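Local coordinates for uncharacterized tRNA/rRNA methyltransferase HI_0380 (Haemophilus influenzae, PDB 3ILK), which is of unknown specific function but probably methylates tRNA or rRNA with S-adenosyl-L-methionine, as a SPOUT-clan member of the TrmH (SpoU) family, at residues G80-L85 against N90-P95; L85-N90 against E123-C128; Y130-P135 against Q150-E155. All blocks are in the same frame, centred on the assembly; numbering follows the deposited sequence.

Interaction 1: residues G80-L85 against N90-P95; sequences GTSARL and NTLIEP. With EDO (1,2-ethanediol), chain C.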
# COMPACT_ATOMS: atom_id res chain seq x y z
N GLY A 80 -22.06 -10.09 -8.10
CA GLY A 80 -21.39 -11.28 -8.79
C GLY A 80 -20.12 -10.85 -9.52
O GLY A 80 -20.06 -9.77 -10.12
N THR A 81 -19.08 -11.66 -9.49
CA THR A 81 -17.88 -11.29 -10.21
C THR A 81 -18.19 -11.58 -11.68
O THR A 81 -19.00 -12.48 -12.03
CB THR A 81 -16.63 -12.14 -9.82
OG1 THR A 81 -16.97 -13.49 -10.01
CG2 THR A 81 -16.21 -11.93 -8.36
N SER A 82 -17.56 -10.80 -12.55
CA SER A 82 -17.67 -11.03 -13.98
C SER A 82 -16.57 -10.38 -14.80
O SER A 82 -15.96 -9.38 -14.39
CB SER A 82 -19.03 -10.61 -14.51
OG SER A 82 -19.12 -9.24 -14.74
N ALA A 83 -16.35 -10.97 -15.97
CA ALA A 83 -15.60 -10.33 -17.04
C ALA A 83 -16.22 -8.98 -17.37
O ALA A 83 -17.38 -8.64 -17.01
CB ALA A 83 -15.55 -11.23 -18.29
N ARG A 84 -15.44 -8.20 -18.10
CA ARG A 84 -15.87 -6.90 -18.51
C ARG A 84 -16.77 -7.03 -19.74
O ARG A 84 -16.41 -6.64 -20.82
CB ARG A 84 -14.64 -5.98 -18.74
CG ARG A 84 -14.99 -4.51 -18.42
CD ARG A 84 -13.81 -3.55 -18.26
NE ARG A 84 -14.25 -2.50 -17.33
CZ ARG A 84 -15.31 -1.71 -17.54
NH1 ARG A 84 -16.01 -1.81 -18.67
NH2 ARG A 84 -15.67 -0.80 -16.64
N LEU A 85 -17.96 -7.59 -19.52
CA LEU A 85 -18.97 -7.85 -20.53
C LEU A 85 -19.67 -6.57 -20.91
O LEU A 85 -20.26 -5.89 -20.04
CB LEU A 85 -19.97 -8.91 -20.02
CG LEU A 85 -19.33 -10.31 -19.86
CD1 LEU A 85 -20.28 -11.28 -19.20
CD2 LEU A 85 -18.90 -10.85 -21.20
N ASN A 90 -23.70 -1.01 -17.48
CA ASN A 90 -24.42 -0.09 -16.59
C ASN A 90 -24.14 -0.39 -15.11
O ASN A 90 -24.30 0.47 -14.26
CB ASN A 90 -25.92 -0.22 -16.81
CG ASN A 90 -26.34 0.25 -18.18
OD1 ASN A 90 -25.79 1.22 -18.74
ND2 ASN A 90 -27.36 -0.41 -18.73
N THR A 91 -23.70 -1.62 -14.82
CA THR A 91 -23.64 -2.10 -13.44
C THR A 91 -22.31 -2.73 -13.09
O THR A 91 -22.18 -3.30 -12.01
CB THR A 91 -24.70 -3.20 -13.17
OG1 THR A 91 -24.53 -4.27 -14.12
CG2 THR A 91 -26.17 -2.63 -13.23
N LEU A 92 -21.33 -2.60 -13.99
CA LEU A 92 -19.95 -3.05 -13.74
C LEU A 92 -19.24 -2.12 -12.78
O LEU A 92 -19.30 -0.93 -12.94
CB LEU A 92 -19.16 -3.05 -15.04
CG LEU A 92 -19.40 -4.26 -15.95
CD1 LEU A 92 -18.84 -3.85 -17.34
CD2 LEU A 92 -18.71 -5.53 -15.39
N ILE A 93 -18.56 -2.67 -11.78
CA ILE A 93 -17.81 -1.87 -10.79
C ILE A 93 -16.51 -2.58 -10.52
O ILE A 93 -16.43 -3.73 -10.81
CB ILE A 93 -18.57 -1.75 -9.45
CG1 ILE A 93 -18.95 -3.16 -8.92
CG2 ILE A 93 -19.80 -0.88 -9.60
CD1 ILE A 93 -19.70 -3.07 -7.65
N GLU A 94 -15.51 -1.92 -9.95
CA GLU A 94 -14.27 -2.62 -9.60
C GLU A 94 -14.17 -2.70 -8.07
O GLU A 94 -15.01 -2.11 -7.39
CB GLU A 94 -13.06 -1.91 -10.22
CG GLU A 94 -13.16 -1.88 -11.76
CD GLU A 94 -12.23 -0.89 -12.40
OE1 GLU A 94 -12.15 -0.93 -13.63
OE2 GLU A 94 -11.57 -0.09 -11.70
N PRO A 95 -13.20 -3.49 -7.54
CA PRO A 95 -13.18 -3.87 -6.12
C PRO A 95 -13.15 -2.72 -5.11
O PRO A 95 -13.75 -2.85 -4.04
CB PRO A 95 -11.87 -4.65 -6.01
CG PRO A 95 -11.73 -5.30 -7.34
CD PRO A 95 -12.10 -4.15 -8.26
C1 EDO C . -14.35 -16.21 -9.77
O1 EDO C . -13.95 -14.83 -9.91
C2 EDO C . -13.38 -17.15 -10.52
O2 EDO C . -12.21 -16.44 -10.94
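The loop that leaves the C-terminal end of strand 77-81 holds a probable S-adenosyl-L-methionine site, and here it folds over Leu92 of the edge strand 92-93. The two methyls of Leu92 divide the work. Leu92 CD2 meets the loop base, 3.8 Å from Ser82 OG and also beside Ala83 O, while Leu92 CD1 lies 3.7 Å from Leu85 O and passes under the Arg84 side chain. With Leu92 CG beside its backbone N and anti to the carbonyl carbon, chi1 -79° carries its two methyls to the loop. Arg84, extended from CG to NE, crosses it at a slant and lays one guanidinium face on the methyl, NH1 to Leu92 CD1 being 3.7 Å. Arg84 NE stays 4.5 Å from Glu94 OE1, too long for a salt bridge, though the opposite charges may attract weakly. The loop's shape is set locally: Arg84 centres an inverse gamma turn, closed by a weak bond from Leu85 N to Ala83 O (2.8 Å), and Ser82 OG donates to the same carbonyl at 2.9 Å, so that two donors grip one oxygen. No hydrogen bond joins the two segments; strand 130-132 lies between them in the sheet and bonds to both. Thr81 OG1 holds a 1,2-ethanediol weakly, at 3.3 Å from its O1, and also makes weak bonds to Gly114 N and Val112 O. Thr81, Ser82 and Ala83, with Gly114 nearby, are probable cofactor-site residues, consistent with the cofactor-binding loops of the knotted SPOUT methyltransferase fold.

Interaction 2: residues L85-N90 against E123-C128; sequences LRHLQN and EELLKC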
# COMPACT_ATOMS: atom_id res chain seq x y z
N LEU A 85 -17.96 -7.59 -19.52
CA LEU A 85 -18.97 -7.85 -20.53
C LEU A 85 -19.67 -6.57 -20.91
O LEU A 85 -20.26 -5.89 -20.04
CB LEU A 85 -19.97 -8.91 -20.02
CG LEU A 85 -19.33 -10.31 -19.86
CD1 LEU A 85 -20.28 -11.28 -19.20
CD2 LEU A 85 -18.90 -10.85 -21.20
N ARG A 86 -19.63 -6.24 -22.19
CA ARG A 86 -20.23 -4.98 -22.65
C ARG A 86 -21.73 -4.82 -22.30
O ARG A 86 -22.15 -3.70 -22.02
CB ARG A 86 -19.93 -4.70 -24.13
CG ARG A 86 -20.65 -5.63 -25.13
CD ARG A 86 -20.34 -5.30 -26.57
NE ARG A 86 -20.96 -6.31 -27.43
CZ ARG A 86 -21.23 -6.17 -28.72
NH1 ARG A 86 -21.82 -7.17 -29.39
NH2 ARG A 86 -20.93 -5.04 -29.35
N HIS A 87 -22.52 -5.90 -22.27
CA HIS A 87 -23.95 -5.74 -21.94
C HIS A 87 -24.24 -5.43 -20.44
O HIS A 87 -25.38 -5.13 -20.06
CB HIS A 87 -24.76 -6.98 -22.38
CG HIS A 87 -24.71 -8.11 -21.41
ND1 HIS A 87 -23.61 -8.93 -21.26
CD2 HIS A 87 -25.66 -8.61 -20.58
CE1 HIS A 87 -23.87 -9.87 -20.37
NE2 HIS A 87 -25.12 -9.71 -19.95
N LEU A 88 -23.20 -5.48 -19.62
CA LEU A 88 -23.28 -5.20 -18.18
C LEU A 88 -22.74 -3.85 -17.81
O LEU A 88 -22.56 -3.55 -16.62
CB LEU A 88 -22.49 -6.23 -17.40
CG LEU A 88 -23.02 -7.66 -17.55
CD1 LEU A 88 -22.13 -8.58 -16.76
CD2 LEU A 88 -24.46 -7.71 -17.07
N GLN A 89 -22.44 -3.07 -18.84
CA GLN A 89 -21.73 -1.81 -18.68
C GLN A 89 -22.39 -0.90 -17.64
O GLN A 89 -21.72 -0.11 -17.00
CB GLN A 89 -21.67 -1.09 -20.02
CG GLN A 89 -20.31 -0.51 -20.35
CD GLN A 89 -20.33 1.01 -20.56
OE1 GLN A 89 -19.42 1.73 -20.08
NE2 GLN A 89 -21.35 1.51 -21.27
N ASN A 90 -23.70 -1.01 -17.48
CA ASN A 90 -24.42 -0.09 -16.59
C ASN A 90 -24.14 -0.39 -15.11
O ASN A 90 -24.30 0.47 -14.26
CB ASN A 90 -25.92 -0.22 -16.81
CG ASN A 90 -26.34 0.25 -18.18
OD1 ASN A 90 -25.79 1.22 -18.74
ND2 ASN A 90 -27.36 -0.41 -18.73
N GLU A 123 -29.37 -15.80 -16.18
CA GLU A 123 -30.22 -15.72 -14.97
C GLU A 123 -29.44 -15.25 -13.70
O GLU A 123 -29.89 -14.29 -13.00
CB GLU A 123 -30.89 -17.08 -14.71
CG GLU A 123 -31.81 -17.14 -13.50
CD GLU A 123 -32.47 -18.52 -13.35
OE1 GLU A 123 -31.90 -19.56 -13.80
OE2 GLU A 123 -33.58 -18.55 -12.76
N GLU A 124 -28.28 -15.86 -13.45
CA GLU A 124 -27.46 -15.50 -12.27
C GLU A 124 -27.00 -14.04 -12.34
O GLU A 124 -27.15 -13.32 -11.35
CB GLU A 124 -26.27 -16.42 -12.05
CG GLU A 124 -26.77 -17.87 -11.76
CD GLU A 124 -25.70 -18.95 -11.99
OE1 GLU A 124 -24.61 -18.67 -12.50
OE2 GLU A 124 -25.99 -20.09 -11.69
N LEU A 125 -26.47 -13.60 -13.51
CA LEU A 125 -26.11 -12.17 -13.71
C LEU A 125 -27.27 -11.23 -13.44
O LEU A 125 -27.08 -10.17 -12.81
CB LEU A 125 -25.56 -11.92 -15.13
CG LEU A 125 -24.28 -12.71 -15.58
CD1 LEU A 125 -24.02 -12.47 -17.10
CD2 LEU A 125 -23.02 -12.36 -14.78
N LEU A 126 -28.46 -11.57 -13.95
CA LEU A 126 -29.64 -10.71 -13.77
C LEU A 126 -29.96 -10.62 -12.28
O LEU A 126 -30.44 -9.60 -11.79
CB LEU A 126 -30.86 -11.22 -14.57
CG LEU A 126 -32.21 -10.47 -14.42
CD1 LEU A 126 -32.11 -9.02 -14.84
CD2 LEU A 126 -33.36 -11.18 -15.20
N LYS A 127 -29.65 -11.68 -11.53
CA LYS A 127 -29.92 -11.63 -10.10
C LYS A 127 -28.88 -10.87 -9.26
O LYS A 127 -29.13 -10.64 -8.07
CB LYS A 127 -30.23 -13.01 -9.56
CG LYS A 127 -31.54 -13.62 -10.10
CD LYS A 127 -31.58 -15.13 -9.80
CE LYS A 127 -33.00 -15.70 -9.95
NZ LYS A 127 -32.90 -17.20 -9.96
N CYS A 128 -27.80 -10.39 -9.87
CA CYS A 128 -26.86 -9.52 -9.17
C CYS A 128 -27.18 -8.03 -9.35
O CYS A 128 -27.47 -7.61 -10.45
CB CYS A 128 -25.48 -9.72 -9.69
SG CYS A 128 -24.98 -11.43 -9.47
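A short 3-10 turn, 86-88, faces the short helix 122-126, the nearest CA atoms being those of Leu88 and Leu125, 8.8 Å apart. The bond from Leu88 N to Leu85 O (3.0 Å) closes the turn, and on the other segment Cys128 N bonds to Leu125 O. Between the two backbones a single methyl, Leu125 CD1, carries the contact. Leu88 CD1 comes within 4.3 Å of Leu125 CD1 and Leu85 CD1 within 4.5 Å, while the His87 ring turns its edge to the same methyl, its NE2 4.1 Å from Leu125 CD1. His87 CG sits between backbone N and carbonyl carbon (chi1 83°), and Leu88 CG lies over one ring face, toward its rim. Leu125 and His87 run roughly at right angles. Away from the contact, Lys127 NZ makes a salt bridge with Glu123 OE2 (3.2 Å), approaching from above the carboxylate plane, and another with Asp69. Leu125 is also backed by Leu120. Since no hydrogen bond or salt bridge crosses between the segments, the loop rests on the helix through van der Waals contact of leucine methyls and the imidazole edge, only partly buried, with loose distances and little directional restraint.

Interaction 3: residues Y130-P135 against Q150-E155; sequences YHLNIP and QLVSYE. With EDO (1,2-ethanediol), chain D.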
# COMPACT_ATOMS: atom_id res chain seq x y z
N TYR A 130 -24.89 -5.66 -8.82
CA TYR A 130 -23.70 -5.07 -9.44
C TYR A 130 -22.80 -6.20 -9.87
O TYR A 130 -22.95 -7.36 -9.40
CB TYR A 130 -22.93 -4.01 -8.56
CG TYR A 130 -23.79 -2.83 -8.13
CD1 TYR A 130 -24.48 -2.87 -6.91
CD2 TYR A 130 -23.92 -1.67 -8.93
CE1 TYR A 130 -25.28 -1.82 -6.50
CE2 TYR A 130 -24.74 -0.59 -8.52
CZ TYR A 130 -25.41 -0.68 -7.31
OH TYR A 130 -26.19 0.35 -6.86
N HIS A 131 -21.94 -5.90 -10.84
CA HIS A 131 -21.06 -6.94 -11.40
C HIS A 131 -19.65 -6.50 -11.21
O HIS A 131 -19.28 -5.39 -11.64
CB HIS A 131 -21.39 -7.19 -12.85
CG HIS A 131 -22.84 -7.55 -13.04
ND1 HIS A 131 -23.82 -6.61 -13.29
CD2 HIS A 131 -23.48 -8.72 -12.90
CE1 HIS A 131 -24.99 -7.20 -13.35
NE2 HIS A 131 -24.82 -8.49 -13.12
N LEU A 132 -18.86 -7.37 -10.57
CA LEU A 132 -17.56 -7.00 -10.04
C LEU A 132 -16.46 -7.48 -10.96
O LEU A 132 -16.31 -8.68 -11.19
CB LEU A 132 -17.40 -7.54 -8.62
CG LEU A 132 -16.03 -7.30 -7.94
CD1 LEU A 132 -15.79 -5.82 -7.86
CD2 LEU A 132 -15.99 -7.93 -6.51
N ASN A 133 -15.70 -6.54 -11.52
CA ASN A 133 -14.63 -6.94 -12.40
C ASN A 133 -13.33 -6.47 -11.80
O ASN A 133 -13.21 -5.31 -11.37
CB ASN A 133 -14.80 -6.35 -13.81
CG ASN A 133 -13.63 -6.68 -14.71
OD1 ASN A 133 -12.78 -5.83 -14.97
ND2 ASN A 133 -13.55 -7.92 -15.14
N ILE A 134 -12.33 -7.34 -11.82
CA ILE A 134 -11.05 -7.00 -11.24
C ILE A 134 -10.12 -6.51 -12.34
O ILE A 134 -9.77 -7.29 -13.25
CB ILE A 134 -10.41 -8.21 -10.53
CG1 ILE A 134 -11.34 -8.77 -9.43
CG2 ILE A 134 -9.05 -7.80 -9.93
CD1 ILE A 134 -10.79 -10.04 -8.67
N PRO A 135 -9.70 -5.23 -12.27
CA PRO A 135 -8.82 -4.72 -13.31
C PRO A 135 -7.59 -5.65 -13.41
O PRO A 135 -7.02 -6.04 -12.38
CB PRO A 135 -8.37 -3.38 -12.75
CG PRO A 135 -9.47 -3.00 -11.82
CD PRO A 135 -9.84 -4.27 -11.16
N GLN A 150 -9.00 -13.58 -2.35
CA GLN A 150 -7.94 -12.84 -1.63
C GLN A 150 -8.08 -11.35 -1.93
O GLN A 150 -8.17 -10.54 -1.00
CB GLN A 150 -6.56 -13.35 -2.04
CG GLN A 150 -5.34 -12.88 -1.18
CD GLN A 150 -5.46 -13.16 0.32
OE1 GLN A 150 -5.98 -12.31 1.04
NE2 GLN A 150 -4.90 -14.30 0.81
N LEU A 151 -8.16 -10.98 -3.22
CA LEU A 151 -8.14 -9.55 -3.58
C LEU A 151 -9.40 -8.86 -3.15
O LEU A 151 -9.36 -7.71 -2.67
CB LEU A 151 -7.99 -9.34 -5.09
CG LEU A 151 -6.67 -9.57 -5.80
CD1 LEU A 151 -6.70 -8.79 -7.09
CD2 LEU A 151 -5.51 -9.09 -4.95
N VAL A 152 -10.53 -9.53 -3.30
CA VAL A 152 -11.83 -8.82 -2.95
C VAL A 152 -11.89 -8.65 -1.41
O VAL A 152 -12.31 -7.60 -0.89
CB VAL A 152 -13.04 -9.65 -3.42
CG1 VAL A 152 -14.38 -9.12 -2.82
CG2 VAL A 152 -13.09 -9.70 -4.95
N SER A 153 -11.45 -9.70 -0.70
CA SER A 153 -11.40 -9.72 0.79
C SER A 153 -10.50 -8.61 1.30
O SER A 153 -10.85 -7.90 2.27
CB SER A 153 -10.83 -11.06 1.32
OG SER A 153 -11.65 -12.15 0.96
N TYR A 154 -9.34 -8.46 0.67
CA TYR A 154 -8.42 -7.41 1.03
C TYR A 154 -9.09 -5.99 0.85
O TYR A 154 -9.02 -5.18 1.70
CB TYR A 154 -7.13 -7.54 0.22
CG TYR A 154 -6.31 -6.26 0.17
CD1 TYR A 154 -5.46 -5.90 1.25
CD2 TYR A 154 -6.36 -5.44 -0.91
CE1 TYR A 154 -4.71 -4.73 1.20
CE2 TYR A 154 -5.60 -4.25 -0.96
CZ TYR A 154 -4.78 -3.92 0.10
OH TYR A 154 -4.00 -2.78 0.07
N GLU A 155 -9.75 -5.73 -0.27
CA GLU A 155 -10.38 -4.42 -0.49
C GLU A 155 -11.52 -4.26 0.50
O GLU A 155 -11.73 -3.17 1.02
CB GLU A 155 -10.91 -4.28 -1.94
CG GLU A 155 -9.89 -3.92 -3.02
CD GLU A 155 -9.22 -2.55 -2.86
OE1 GLU A 155 -8.67 -2.05 -3.86
OE2 GLU A 155 -9.25 -1.93 -1.78
C1 EDO D . -13.73 -10.83 -12.22
O1 EDO D . -12.72 -9.98 -12.78
C2 EDO D . -13.40 -12.28 -12.60
O2 EDO D . -12.84 -12.93 -11.44
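This is a buried, wholly apolar strand-to-helix contact: the end of strand 130-132 and the chain just after it pack on helix 145-169, in the interior near the subunit interface. Leu132 and Val152 meet tip to tip, Leu132 CD2 lying 3.7 Å from Val152 CG2 and somewhat farther from CG1, so both valine methyls receive it. The leucine reaches the helix because its CG is set opposite the backbone N (chi1 177°). Two residues on, Ile134 uses both its branches. Ile134 CG2 touches Leu151 CD1 at 3.8 Å, the two side chains slanting across each other, while Ile134 CD1 extends to within 4.4 Å of Val152 CG2. Val152 CG2 is therefore shared by Leu132 and Ile134, whereas Leu151 meets Ile134 alone of the two.

The backbone N of Ile134 also binds a diol. Its N-H is bonded to O1 of a 1,2-ethanediol at 2.8 Å, nearly straight at 171°, and Asn133 ND2 lies 3.2 Å from the same O1. The diol probably came from the crystallisation liquor. Ile134 is expected, by similarity, to bind S-adenosyl-L-methionine, and Leu143 of the same predicted site is close to its side chain, so the contact probably lies behind the cofactor pocket. Asn133 ND2 is hydrogen-bonded to Ser82 O.

In the sheet, strand 130-132 runs between strands 77-81 and 92-93, and Leu132 also rests on Pro95 and Cys98 of helix 95-104. Helix 145-169 packs against helix 18-31 and continues the contact across the dimer interface, where Leu151 meets Leu151 of the second subunit and Glu155 makes a salt bridge with Arg96 and a hydrogen bond with Tyr154 of that subunit.

How the interactions relate
Following the chain, strand 77-81 leads into interaction 1, which closes the short loop running back to edge strand 92-93. Interaction 2 starts inside that loop, sharing Leu85 and Asn90, and reaches forward to helix 122-126, so interactions 1 and 2 cross. After that helix comes strand 130-132, which inserts between the two strands of interaction 1; interaction 3 follows in series and closes the 136-149 connection, which already includes the start of helix 145-169. His131 joins all three: its ND1 is 2.6 Å from Thr91 OG1 and its NE2 2.8 Å from Leu125 O. Together they tie sheet edge, loop and helices beside the probable cofactor site.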